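Local coordinates for hypothetical nigD-like protein (Bacteroides caccae, PDB 3QWN), which is of unproven function but, as a NigD-like protein, probably acts as an immunity factor or antitoxin, built from an OB-type domain followed by a beta-sandwich domain, at residues Glu60-Gly65 and Thr69-Ser74; Thr16-Thr21 and Thr27-Asn32; Leu12-Val17 and Asn113-Leu118; Lys124-Gly129 and Tyr158-Tyr163. All coordinates share one frame; numbering follows the deposited sequence.

Two of the contacts, interactions 1 and 2, are beta hairpins of the N-terminal OB-type domain. Their centres lie 13 Å apart, and they meet through the barrel-side residues: I72 CG1 comes within 3.9 Å of L28 CD1. Interaction 3 starts from the strand used by interaction 2, sharing T16 and V17 with it, and carries the contact across to the C-terminal beta-sandwich domain. Interaction 4 lies wholly in that second domain, its centre 12 Å from that of interaction 3; the strands 111-120 and 158-167 pair directly, L116 N lying 2.8 Å from A162 O. Interactions 1 and 4 are farthest apart, at 29 Å between centres.

Interaction 1 of 4, residues Glu60-Gly65 and Thr69-Ser74; sequences ETLSNG and TAVIYS
E60 and V71 form a hydrogen-bonded antiparallel pair in which each backbone N-H reaches the other's carbonyl; V71 N to E60 O measures 2.9 Å and is nearly straight, at 173° about the hydrogen. L62 and T69 repeat the pattern two residues on, and T61 with A70 is the non-hydrogen-bonded pair between them, where the alpha carbons close to 4.7 Å. The tight part of the contact is centred on strand 69-74, where A70 and V71 are buried. L62, although itself exposed, sets CD1 obliquely on V71 CG2 at 3.4 Å, and the V71 branch that it meets stands beside V71's own backbone N.

E60 holds its CG between its backbone N and carbonyl carbon (chi1 82°) and then runs extended, bringing CG to the edge of the Y73 ring, in its plane, 3.7 Å from Y73 CE2. Y73 OH donates to E60 OE2 at 3.0 Å, approaching from above the carboxylate plane. The loose part is the exposed T61 and the turn after it, where S63 OG accepts from G65 N in an ST turn.

Strand 36-41 flanks strand 68-77 on its other edge, where A70 bonds to the backbone of T37 and S39, and T69 OG1 to S39 OG. Farther along the same two hairpin strands, Y73 and S74 both face N58, a classic beta bulge.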
loop_
_atom_site.group_PDB
_atom_site.type_symbol
_atom_site.label_atom_id
_atom_site.label_comp_id
_atom_site.label_asym_id
_atom_site.label_seq_id
_atom_site.Cartn_x
_atom_site.Cartn_y
_atom_site.Cartn_z
ATOM N N GLU A 60 -8.195 -11.097 15.048
ATOM C CA GLU A 60 -8.096 -10.703 16.440
ATOM C C GLU A 60 -6.983 -11.500 17.113
ATOM O O GLU A 60 -6.651 -12.605 16.691
ATOM C CB GLU A 60 -9.438 -10.804 17.183
ATOM C CG GLU A 60 -9.863 -12.164 17.693
ATOM C CD GLU A 60 -11.097 -12.071 18.566
ATOM O OE1 GLU A 60 -11.326 -11.002 19.179
ATOM O OE2 GLU A 60 -11.825 -13.087 18.657
ATOM N N THR A 61 -6.406 -10.909 18.142
ATOM C CA THR A 61 -5.352 -11.484 18.969
ATOM C C THR A 61 -5.994 -12.079 20.225
ATOM O O THR A 61 -6.738 -11.361 20.914
ATOM C CB THR A 61 -4.357 -10.360 19.270
ATOM O OG1 THR A 61 -3.694 -10.058 18.041
ATOM C CG2 THR A 61 -3.366 -10.707 20.362
ATOM N N LEU A 62 -5.720 -13.373 20.541
ATOM C CA LEU A 62 -6.236 -13.988 21.770
ATOM C C LEU A 62 -5.070 -14.341 22.666
ATOM O O LEU A 62 -4.151 -15.045 22.224
ATOM C CB LEU A 62 -7.073 -15.259 21.512
ATOM C CG LEU A 62 -8.035 -15.331 20.353
ATOM C CD1 LEU A 62 -8.305 -16.746 20.048
ATOM C CD2 LEU A 62 -9.316 -14.643 20.664
ATOM N N SER A 63 -5.119 -13.939 23.936
ATOM C CA SER A 63 -4.006 -14.185 24.835
ATOM C C SER A 63 -4.400 -15.043 26.032
ATOM O O SER A 63 -5.491 -14.886 26.582
ATOM C CB SER A 63 -3.428 -12.843 25.316
ATOM O OG SER A 63 -2.303 -13.038 26.172
ATOM N N ASN A 64 -3.444 -15.865 26.498
ATOM C CA ASN A 64 -3.588 -16.705 27.675
ATOM C C ASN A 64 -2.858 -16.057 28.830
ATOM O O ASN A 64 -2.629 -16.707 29.879
ATOM C CB ASN A 64 -3.086 -18.133 27.419
ATOM C CG ASN A 64 -1.588 -18.286 27.214
ATOM O OD1 ASN A 64 -0.812 -17.319 27.219
ATOM N ND2 ASN A 64 -1.150 -19.519 27.013
ATOM N N GLY A 65 -2.469 -14.795 28.596
ATOM C CA GLY A 65 -1.757 -13.951 29.551
ATOM C C GLY A 65 -0.247 -14.044 29.474
ATOM O O GLY A 65 0.451 -13.343 30.202
ATOM N N THR A 69 -2.231 -15.681 20.124
ATOM C CA THR A 69 -2.305 -16.253 18.776
ATOM C C THR A 69 -3.242 -15.392 17.985
ATOM O O THR A 69 -3.943 -14.593 18.570
ATOM C CB THR A 69 -2.715 -17.743 18.772
ATOM O OG1 THR A 69 -3.999 -17.892 19.354
ATOM C CG2 THR A 69 -1.722 -18.639 19.487
ATOM N N ALA A 70 -3.238 -15.517 16.679
ATOM C CA ALA A 70 -4.125 -14.752 15.818
ATOM C C ALA A 70 -5.197 -15.641 15.241
ATOM O O ALA A 70 -4.894 -16.748 14.819
ATOM C CB ALA A 70 -3.331 -14.100 14.680
ATOM N N VAL A 71 -6.444 -15.134 15.199
ATOM C CA VAL A 71 -7.625 -15.724 14.564
ATOM C C VAL A 71 -7.985 -14.789 13.398
ATOM O O VAL A 71 -8.219 -13.594 13.637
ATOM C CB VAL A 71 -8.797 -15.955 15.536
ATOM C CG1 VAL A 71 -10.012 -16.520 14.787
ATOM C CG2 VAL A 71 -8.373 -16.915 16.627
ATOM N N ILE A 72 -7.954 -15.308 12.153
ATOM C CA ILE A 72 -8.230 -14.512 10.958
ATOM C C ILE A 72 -9.689 -14.652 10.586
ATOM O O ILE A 72 -10.183 -15.759 10.403
ATOM C CB ILE A 72 -7.281 -14.887 9.770
ATOM C CG1 ILE A 72 -5.802 -14.639 10.154
ATOM C CG2 ILE A 72 -7.658 -14.149 8.462
ATOM C CD1 ILE A 72 -4.806 -15.349 9.230
ATOM N N TYR A 73 -10.364 -13.519 10.418
ATOM C CA TYR A 73 -11.786 -13.485 10.044
ATOM C C TYR A 73 -11.946 -13.106 8.578
ATOM O O TYR A 73 -12.871 -13.583 7.940
ATOM C CB TYR A 73 -12.580 -12.526 10.961
ATOM C CG TYR A 73 -12.628 -13.056 12.383
ATOM C CD1 TYR A 73 -13.500 -14.088 12.737
ATOM C CD2 TYR A 73 -11.767 -12.568 13.359
ATOM C CE1 TYR A 73 -13.486 -14.636 14.022
ATOM C CE2 TYR A 73 -11.766 -13.086 14.644
ATOM C CZ TYR A 73 -12.621 -14.128 14.977
ATOM O OH TYR A 73 -12.620 -14.631 16.265
ATOM N N SER A 74 -11.052 -12.268 8.034
ATOM C CA SER A 74 -11.084 -11.911 6.597
ATOM C C SER A 74 -9.701 -11.593 6.089
ATOM O O SER A 74 -8.856 -11.198 6.859
ATOM C CB SER A 74 -12.060 -10.778 6.289
ATOM O OG SER A 74 -11.495 -9.519 6.576
#

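Interaction 2 of 4, residues Thr16-Thr21 and Thr27-Asn32; sequences TVKAGT and TLIPDN
T16 pairs with I29, and K18 with T27, as hydrogen-bonded antiparallel partners, and V17 with L28 is the non-hydrogen-bonded pair between them. The two short strands run at 163° to each other with their axes 4.7 Å apart at closest approach. Of the four N-H to carbonyl bonds, I29 N to T16 O is the shortest at 2.7 Å, and T27 N to K18 O the longest at 3.3 Å. At the non-hydrogen-bonded pair, V17 CA brings its hydrogen toward T27 O, with 3.2 Å between the heavy atoms.

On the face bearing T16, K18, T27 and I29, the side chains of K18 and T27 stand side by side, their CB atoms 3.9 Å apart. K18 runs extended past CG and crosses I29 obliquely, so that K18 CE rests 3.5 Å from I29 CD1: the aliphatic part of the lysine does the packing. T16 OG1 sits beside its own backbone N (chi1 -57°) and donates to a water at 3.0 Å; that water in turn donates to I29 O and D31 OD1, joining the end of the ladder to the residue after P30. D31 OD1 also forms a salt bridge with R54.

V17 and L28 point the other way, into the interior of the domain, where L28 touches Y59 and I72 and V17 touches L75. Strand 13-19 pairs on its far edge with strand 52-63, through V17 and R53, while strand 25-30 pairs with strand 36-41, through L28 and L36.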
loop_
_atom_site.group_PDB
_atom_site.type_symbol
_atom_site.label_atom_id
_atom_site.label_comp_id
_atom_site.label_asym_id
_atom_site.label_seq_id
_atom_site.Cartn_x
_atom_site.Cartn_y
_atom_site.Cartn_z
ATOM N N THR A 16 1.204 -8.688 7.213
ATOM C CA THR A 16 1.935 -9.659 6.410
ATOM C C THR A 16 1.468 -11.052 6.870
ATOM O O THR A 16 1.287 -11.276 8.061
ATOM C CB THR A 16 3.450 -9.453 6.500
ATOM O OG1 THR A 16 3.754 -8.119 6.104
ATOM C CG2 THR A 16 4.219 -10.407 5.601
ATOM N N VAL A 17 1.183 -11.937 5.943
ATOM C CA VAL A 17 0.820 -13.317 6.289
ATOM C C VAL A 17 1.844 -14.247 5.656
ATOM O O VAL A 17 2.388 -13.923 4.605
ATOM C CB VAL A 17 -0.630 -13.736 5.929
ATOM C CG1 VAL A 17 -1.645 -12.976 6.755
ATOM C CG2 VAL A 17 -0.914 -13.593 4.430
ATOM N N LYS A 18 2.121 -15.386 6.305
ATOM C CA LYS A 18 2.994 -16.439 5.797
ATOM C C LYS A 18 2.215 -17.726 5.783
ATOM O O LYS A 18 1.383 -17.977 6.675
ATOM C CB LYS A 18 4.287 -16.618 6.623
ATOM C CG LYS A 18 4.989 -15.318 7.000
ATOM C CD LYS A 18 6.447 -15.514 7.398
ATOM C CE LYS A 18 7.082 -14.135 7.517
ATOM N NZ LYS A 18 8.462 -14.143 8.079
ATOM N N ALA A 19 2.470 -18.521 4.733
ATOM C CA ALA A 19 1.957 -19.849 4.494
ATOM C C ALA A 19 3.049 -20.867 4.768
ATOM O O ALA A 19 4.250 -20.567 4.656
ATOM C CB ALA A 19 1.475 -19.983 3.065
ATOM N N GLY A 20 2.622 -22.076 5.109
ATOM C CA GLY A 20 3.513 -23.185 5.320
ATOM C C GLY A 20 3.459 -24.062 4.092
ATOM O O GLY A 20 3.054 -23.609 3.014
ATOM N N THR A 21 3.798 -25.339 4.270
ATOM C CA THR A 21 3.979 -26.282 3.187
ATOM C C THR A 21 2.714 -26.607 2.400
ATOM O O THR A 21 2.843 -27.010 1.230
ATOM C CB THR A 21 4.654 -27.529 3.712
ATOM O OG1 THR A 21 3.805 -28.174 4.661
ATOM C CG2 THR A 21 5.990 -27.200 4.358
ATOM N N THR A 27 1.119 -17.809 9.921
ATOM C CA THR A 27 1.650 -16.629 10.592
ATOM C C THR A 27 1.034 -15.349 10.073
ATOM O O THR A 27 0.826 -15.206 8.877
ATOM C CB THR A 27 3.154 -16.602 10.382
ATOM O OG1 THR A 27 3.650 -17.766 11.020
ATOM C CG2 THR A 27 3.833 -15.350 10.955
ATOM N N LEU A 28 0.804 -14.402 10.990
ATOM C CA LEU A 28 0.283 -13.077 10.728
ATOM C C LEU A 28 1.225 -12.116 11.432
ATOM O O LEU A 28 1.561 -12.328 12.586
ATOM C CB LEU A 28 -1.205 -12.946 11.190
ATOM C CG LEU A 28 -1.816 -11.596 10.938
ATOM C CD1 LEU A 28 -3.231 -11.699 10.488
ATOM C CD2 LEU A 28 -1.652 -10.705 12.110
ATOM N N ILE A 29 1.723 -11.111 10.725
ATOM C CA ILE A 29 2.675 -10.167 11.313
ATOM C C ILE A 29 2.050 -8.793 11.236
ATOM O O ILE A 29 1.975 -8.195 10.154
ATOM C CB ILE A 29 4.110 -10.206 10.726
ATOM C CG1 ILE A 29 4.594 -11.656 10.508
ATOM C CG2 ILE A 29 5.059 -9.420 11.628
ATOM C CD1 ILE A 29 5.712 -11.759 9.676
ATOM N N PRO A 30 1.522 -8.313 12.386
ATOM C CA PRO A 30 0.931 -6.965 12.407
ATOM C C PRO A 30 1.998 -5.913 12.148
ATOM O O PRO A 30 3.176 -6.178 12.334
ATOM C CB PRO A 30 0.368 -6.838 13.832
ATOM C CG PRO A 30 0.444 -8.192 14.438
ATOM C CD PRO A 30 1.554 -8.904 13.744
ATOM N N ASP A 31 1.597 -4.728 11.709
ATOM C CA ASP A 31 2.573 -3.667 11.476
ATOM C C ASP A 31 3.094 -3.122 12.816
ATOM O O ASP A 31 4.286 -2.858 12.961
ATOM C CB ASP A 31 1.925 -2.559 10.633
ATOM C CG ASP A 31 2.042 -2.731 9.125
ATOM O OD1 ASP A 31 2.455 -3.833 8.677
ATOM O OD2 ASP A 31 1.758 -1.755 8.397
ATOM N N ASN A 32 2.191 -3.047 13.811
ATOM C CA ASN A 32 2.394 -2.513 15.163
ATOM C C ASN A 32 3.044 -3.504 16.165
ATOM O O ASN A 32 3.607 -3.047 17.158
ATOM C CB ASN A 32 1.043 -2.003 15.741
ATOM C CG ASN A 32 -0.195 -2.896 15.526
ATOM O OD1 ASN A 32 -0.174 -4.132 15.670
ATOM N ND2 ASN A 32 -1.331 -2.270 15.239
HETATM O O HOH W 1 3.700 -6.305 8.468
#

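Interaction 3 of 4, residues Leu12-Val17 and Asn113-Leu118; sequences LEFVTV and NMILNL
F14 is the residue of L12-V17 that makes the contact: its ring reaches N113, M114 and I115 on the facing strand. The two strand segments do not pair. Their axes come no closer than 9.6 Å, no hydrogen bond joins them, and the span is bridged by the one aromatic side chain.

Before it in sequence, E13 turns its side chain away from N113-L118 and bonds through OE1 to Y59 OH. F14 then points toward the strand, with CG beside its backbone N (chi1 -74°), which sends the ring outward across the gap. N113 CB lies over one face of that ring, 4.2 Å from the centroid and 20° off the normal, in a CH-pi contact displaced toward the rim. The amide plane is turned 62° from the ring, and N113 OD1 is taken up elsewhere, by S165 OG and R54 NH2. At the ring's edge, in its plane, I115 CG1 packs 3.8 Å from F14 CE1, and M114 O lies 3.5 Å from F14 CZ, near the ring plane. W106 adds an edge-to-face partner for the ring. Farther along, V15 continues as barrel strand, bonding through its backbone to V55.

F14 is thus a buried aromatic side chain at the interface of two domains, packing the first strand of the OB-type domain against the three-stranded antiparallel sheet of the C-terminal beta-sandwich domain.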
loop_
_atom_site.group_PDB
_atom_site.type_symbol
_atom_site.label_atom_id
_atom_site.label_comp_id
_atom_site.label_asym_id
_atom_site.label_seq_id
_atom_site.Cartn_x
_atom_site.Cartn_y
_atom_site.Cartn_z
ATOM N N LEU A 12 -10.315 -3.344 8.661
ATOM C CA LEU A 12 -9.180 -4.024 8.044
ATOM C C LEU A 12 -7.866 -3.394 8.412
ATOM O O LEU A 12 -7.759 -2.180 8.466
ATOM C CB LEU A 12 -9.340 -3.996 6.521
ATOM C CG LEU A 12 -10.505 -4.792 5.914
ATOM C CD1 LEU A 12 -10.528 -4.605 4.416
ATOM C CD2 LEU A 12 -10.394 -6.288 6.229
ATOM N N GLU A 13 -6.857 -4.207 8.624
ATOM C CA GLU A 13 -5.497 -3.766 8.942
ATOM C C GLU A 13 -4.494 -4.232 7.877
ATOM O O GLU A 13 -4.694 -5.283 7.282
ATOM C CB GLU A 13 -5.056 -4.370 10.273
ATOM C CG GLU A 13 -5.450 -3.620 11.530
ATOM C CD GLU A 13 -4.900 -4.263 12.795
ATOM O OE1 GLU A 13 -3.658 -4.469 12.903
ATOM O OE2 GLU A 13 -5.741 -4.623 13.653
ATOM N N PHE A 14 -3.406 -3.479 7.685
ATOM C CA PHE A 14 -2.261 -3.819 6.832
ATOM C C PHE A 14 -1.430 -4.787 7.627
ATOM O O PHE A 14 -0.983 -4.442 8.728
ATOM C CB PHE A 14 -1.428 -2.536 6.477
ATOM C CG PHE A 14 -2.050 -1.588 5.472
ATOM C CD1 PHE A 14 -3.135 -0.787 5.822
ATOM C CD2 PHE A 14 -1.559 -1.507 4.170
ATOM C CE1 PHE A 14 -3.742 0.048 4.872
ATOM C CE2 PHE A 14 -2.149 -0.648 3.233
ATOM C CZ PHE A 14 -3.219 0.141 3.598
ATOM N N VAL A 15 -1.249 -6.001 7.121
ATOM C CA VAL A 15 -0.459 -7.059 7.785
ATOM C C VAL A 15 0.328 -7.810 6.727
ATOM O O VAL A 15 0.138 -7.619 5.502
ATOM C CB VAL A 15 -1.349 -8.058 8.628
ATOM C CG1 VAL A 15 -2.111 -7.360 9.767
ATOM C CG2 VAL A 15 -2.302 -8.880 7.745
ATOM N N THR A 16 1.204 -8.688 7.213
ATOM C CA THR A 16 1.935 -9.659 6.410
ATOM C C THR A 16 1.468 -11.052 6.870
ATOM O O THR A 16 1.287 -11.276 8.061
ATOM C CB THR A 16 3.450 -9.453 6.500
ATOM O OG1 THR A 16 3.754 -8.119 6.104
ATOM C CG2 THR A 16 4.219 -10.407 5.601
ATOM N N VAL A 17 1.183 -11.937 5.943
ATOM C CA VAL A 17 0.820 -13.317 6.289
ATOM C C VAL A 17 1.844 -14.247 5.656
ATOM O O VAL A 17 2.388 -13.923 4.605
ATOM C CB VAL A 17 -0.630 -13.736 5.929
ATOM C CG1 VAL A 17 -1.645 -12.976 6.755
ATOM C CG2 VAL A 17 -0.914 -13.593 4.430
ATOM N N ASN A 113 2.250 3.261 3.151
ATOM C CA ASN A 113 0.881 2.732 3.144
ATOM C C ASN A 113 -0.151 3.822 2.964
ATOM O O ASN A 113 0.049 4.944 3.400
ATOM C CB ASN A 113 0.572 1.946 4.421
ATOM C CG ASN A 113 1.720 1.090 4.833
ATOM O OD1 ASN A 113 1.955 0.072 4.254
ATOM N ND2 ASN A 113 2.568 1.579 5.703
HETATM N N MSE A 114 -1.225 3.494 2.282
HETATM C CA MSE A 114 -2.287 4.442 2.064
HETATM C C MSE A 114 -3.582 3.746 1.816
HETATM O O MSE A 114 -3.623 2.657 1.222
HETATM C CB MSE A 114 -1.995 5.461 0.927
HETATM C CG MSE A 114 -2.032 4.905 -0.492
HETATM SE SE MSE A 114 -1.215 6.200 -1.764
HETATM C CE MSE A 114 0.639 6.003 -1.186
ATOM N N ILE A 115 -4.643 4.413 2.299
ATOM C CA ILE A 115 -6.037 4.063 2.102
ATOM C C ILE A 115 -6.595 5.142 1.191
ATOM O O ILE A 115 -6.530 6.333 1.517
ATOM C CB ILE A 115 -6.816 3.945 3.422
ATOM C CG1 ILE A 115 -6.157 2.924 4.374
ATOM C CG2 ILE A 115 -8.269 3.607 3.129
ATOM C CD1 ILE A 115 -6.800 2.864 5.789
ATOM N N LEU A 116 -7.103 4.728 0.034
ATOM C CA LEU A 116 -7.693 5.651 -0.923
ATOM C C LEU A 116 -9.188 5.494 -0.966
ATOM O O LEU A 116 -9.706 4.420 -0.674
ATOM C CB LEU A 116 -7.122 5.420 -2.340
ATOM C CG LEU A 116 -5.600 5.413 -2.523
ATOM C CD1 LEU A 116 -5.246 5.089 -3.962
ATOM C CD2 LEU A 116 -4.967 6.756 -2.095
ATOM N N ASN A 117 -9.887 6.560 -1.334
ATOM C CA ASN A 117 -11.313 6.483 -1.603
ATOM C C ASN A 117 -11.499 6.774 -3.076
ATOM O O ASN A 117 -10.979 7.767 -3.607
ATOM C CB ASN A 117 -12.204 7.382 -0.728
ATOM C CG ASN A 117 -13.660 7.028 -0.928
ATOM O OD1 ASN A 117 -14.135 5.956 -0.503
ATOM N ND2 ASN A 117 -14.358 7.843 -1.718
ATOM N N LEU A 118 -12.208 5.867 -3.729
ATOM C CA LEU A 118 -12.532 5.850 -5.150
ATOM C C LEU A 118 -14.021 5.895 -5.346
ATOM O O LEU A 118 -14.770 5.401 -4.502
ATOM C CB LEU A 118 -12.039 4.494 -5.726
ATOM C CG LEU A 118 -10.642 4.379 -6.255
ATOM C CD1 LEU A 118 -9.620 4.417 -5.131
ATOM C CD2 LEU A 118 -10.502 3.077 -6.964
#

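Interaction 4 of 4, residues Lys124-Gly129 and Tyr158-Tyr163; sequences KQHVFG and YNRRAY
Face-to-face packing inside the C-terminal beta-sandwich domain brings the start of strand 127-133 and the loop residue just ahead of it, H126, against strand 158-167, which belongs to a different sheet. The evidence lies in the side chains: the nearest alpha carbons, those of H126 and A162, are 9.3 Å apart, and no direct hydrogen bond crosses.

F128 points toward the opposite sheet and sets the far end of its ring against alanine, CE2 and CZ each lying 4.0 Å from A162 CB. Next to it, H126 and R160 cross obliquely, H126 CD2 being 4.1 Å from R160 NH1, with the imidazole and guanidinium planes 79° apart. R160 leaves with CG anti to its backbone N (chi1 -161°) and then bends at chi2 and chi3, which turns the guanidinium so that NH1 comes near the histidine. A water accepts from H126 N at 3.1 Å and, weakly, from R160 NH1 at 3.4 Å, linking the two segments. Both imidazole nitrogens are bonded, NE2 to D154 OD2 and ND1 to H149 NE2, which fixes the rotation of the ring.

Within the sheet of strand 127-133, H149 of strand 142-150 stacks with F128 and meets the H126 ring; in the facing sheet, strand 111-120 pairs with 158-167, and its L118 and V120 touch H126.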
loop_
_atom_site.group_PDB
_atom_site.type_symbol
_atom_site.label_atom_id
_atom_site.label_comp_id
_atom_site.label_asym_id
_atom_site.label_seq_id
_atom_site.Cartn_x
_atom_site.Cartn_y
_atom_site.Cartn_z
ATOM N N LYS A 124 -14.688 -3.058 -14.559
ATOM C CA LYS A 124 -13.449 -2.419 -15.014
ATOM C C LYS A 124 -12.423 -2.477 -13.915
ATOM O O LYS A 124 -12.751 -2.243 -12.739
ATOM C CB LYS A 124 -13.696 -0.976 -15.457
ATOM C CG LYS A 124 -14.147 -0.918 -16.903
ATOM C CD LYS A 124 -15.613 -0.611 -17.025
ATOM C CE LYS A 124 -16.011 -0.442 -18.462
ATOM N NZ LYS A 124 -17.377 0.121 -18.565
ATOM N N GLN A 125 -11.195 -2.862 -14.292
ATOM C CA GLN A 125 -10.076 -2.998 -13.370
ATOM C C GLN A 125 -9.437 -1.643 -13.155
ATOM O O GLN A 125 -9.162 -0.925 -14.108
ATOM C CB GLN A 125 -9.053 -4.035 -13.896
ATOM C CG GLN A 125 -7.911 -4.418 -12.943
ATOM C CD GLN A 125 -8.338 -4.987 -11.600
ATOM O OE1 GLN A 125 -9.216 -5.842 -11.482
ATOM N NE2 GLN A 125 -7.704 -4.517 -10.544
ATOM N N HIS A 126 -9.266 -1.269 -11.883
ATOM C CA HIS A 126 -8.627 -0.041 -11.476
ATOM C C HIS A 126 -7.161 -0.398 -11.299
ATOM O O HIS A 126 -6.822 -1.295 -10.525
ATOM C CB HIS A 126 -9.289 0.550 -10.224
ATOM C CG HIS A 126 -10.637 1.151 -10.494
ATOM N ND1 HIS A 126 -10.818 2.518 -10.569
ATOM C CD2 HIS A 126 -11.822 0.546 -10.738
ATOM C CE1 HIS A 126 -12.101 2.699 -10.821
ATOM N NE2 HIS A 126 -12.743 1.543 -10.933
ATOM N N VAL A 127 -6.314 0.198 -12.132
ATOM C CA VAL A 127 -4.884 -0.093 -12.143
ATOM C C VAL A 127 -4.139 1.055 -11.460
ATOM O O VAL A 127 -4.304 2.218 -11.828
ATOM C CB VAL A 127 -4.341 -0.389 -13.580
ATOM C CG1 VAL A 127 -2.868 -0.796 -13.537
ATOM C CG2 VAL A 127 -5.171 -1.467 -14.276
ATOM N N PHE A 128 -3.358 0.707 -10.423
ATOM C CA PHE A 128 -2.553 1.628 -9.646
ATOM C C PHE A 128 -1.064 1.391 -9.893
ATOM O O PHE A 128 -0.645 0.249 -10.109
ATOM C CB PHE A 128 -2.859 1.506 -8.156
ATOM C CG PHE A 128 -4.264 1.921 -7.798
ATOM C CD1 PHE A 128 -4.600 3.273 -7.664
ATOM C CD2 PHE A 128 -5.255 0.964 -7.591
ATOM C CE1 PHE A 128 -5.905 3.658 -7.364
ATOM C CE2 PHE A 128 -6.556 1.351 -7.266
ATOM C CZ PHE A 128 -6.874 2.697 -7.180
ATOM N N GLY A 129 -0.294 2.480 -9.814
ATOM C CA GLY A 129 1.150 2.484 -9.913
ATOM C C GLY A 129 1.719 3.727 -9.255
ATOM O O GLY A 129 0.977 4.608 -8.817
ATOM N N TYR A 158 -20.122 4.707 -6.931
ATOM C CA TYR A 158 -20.102 4.237 -5.527
ATOM C C TYR A 158 -18.738 4.349 -4.893
ATOM O O TYR A 158 -17.735 4.071 -5.535
ATOM C CB TYR A 158 -20.564 2.750 -5.434
ATOM C CG TYR A 158 -21.698 2.388 -6.367
ATOM C CD1 TYR A 158 -22.964 2.952 -6.216
ATOM C CD2 TYR A 158 -21.509 1.482 -7.404
ATOM C CE1 TYR A 158 -24.006 2.630 -7.080
ATOM C CE2 TYR A 158 -22.544 1.164 -8.282
ATOM C CZ TYR A 158 -23.795 1.727 -8.107
ATOM O OH TYR A 158 -24.822 1.427 -8.977
ATOM N N ASN A 159 -18.702 4.711 -3.627
ATOM C CA ASN A 159 -17.459 4.844 -2.887
ATOM C C ASN A 159 -16.910 3.477 -2.559
ATOM O O ASN A 159 -17.654 2.563 -2.200
ATOM C CB ASN A 159 -17.659 5.670 -1.603
ATOM C CG ASN A 159 -17.986 7.123 -1.868
ATOM O OD1 ASN A 159 -17.274 7.840 -2.585
ATOM N ND2 ASN A 159 -19.066 7.595 -1.284
ATOM N N ARG A 160 -15.622 3.314 -2.764
ATOM C CA ARG A 160 -14.895 2.082 -2.511
ATOM C C ARG A 160 -13.495 2.448 -2.105
ATOM O O ARG A 160 -12.887 3.344 -2.679
ATOM C CB ARG A 160 -14.881 1.178 -3.764
ATOM C CG ARG A 160 -14.566 -0.313 -3.505
ATOM C CD ARG A 160 -13.535 -0.860 -4.504
ATOM N NE ARG A 160 -14.142 -1.359 -5.745
ATOM C CZ ARG A 160 -13.498 -1.529 -6.906
ATOM N NH1 ARG A 160 -12.202 -1.232 -7.012
ATOM N NH2 ARG A 160 -14.151 -1.982 -7.974
ATOM N N ARG A 161 -12.986 1.775 -1.095
ATOM C CA ARG A 161 -11.617 1.962 -0.637
ATOM C C ARG A 161 -10.678 1.082 -1.393
ATOM O O ARG A 161 -11.045 -0.032 -1.800
ATOM C CB ARG A 161 -11.485 1.644 0.851
ATOM C CG ARG A 161 -12.027 2.753 1.736
ATOM C CD ARG A 161 -11.723 2.500 3.182
ATOM N NE ARG A 161 -12.130 3.650 3.986
ATOM C CZ ARG A 161 -11.779 3.839 5.248
ATOM N NH1 ARG A 161 -11.001 2.957 5.868
ATOM N NH2 ARG A 161 -12.180 4.922 5.896
ATOM N N ALA A 162 -9.463 1.585 -1.595
ATOM C CA ALA A 162 -8.349 0.866 -2.204
ATOM C C ALA A 162 -7.181 0.962 -1.249
ATOM O O ALA A 162 -7.047 1.944 -0.525
ATOM C CB ALA A 162 -8.014 1.416 -3.565
ATOM N N TYR A 163 -6.378 -0.085 -1.206
ATOM C CA TYR A 163 -5.267 -0.177 -0.279
ATOM C C TYR A 163 -3.973 -0.380 -1.037
ATOM O O TYR A 163 -3.870 -1.314 -1.812
ATOM C CB TYR A 163 -5.526 -1.337 0.710
ATOM C CG TYR A 163 -6.855 -1.203 1.421
ATOM C CD1 TYR A 163 -6.987 -0.402 2.556
ATOM C CD2 TYR A 163 -7.994 -1.858 0.946
ATOM C CE1 TYR A 163 -8.218 -0.281 3.220
ATOM C CE2 TYR A 163 -9.231 -1.730 1.593
ATOM C CZ TYR A 163 -9.332 -0.967 2.742
ATOM O OH TYR A 163 -10.549 -0.885 3.383
HETATM O O HOH W 2 -11.028 -2.853 -9.822
#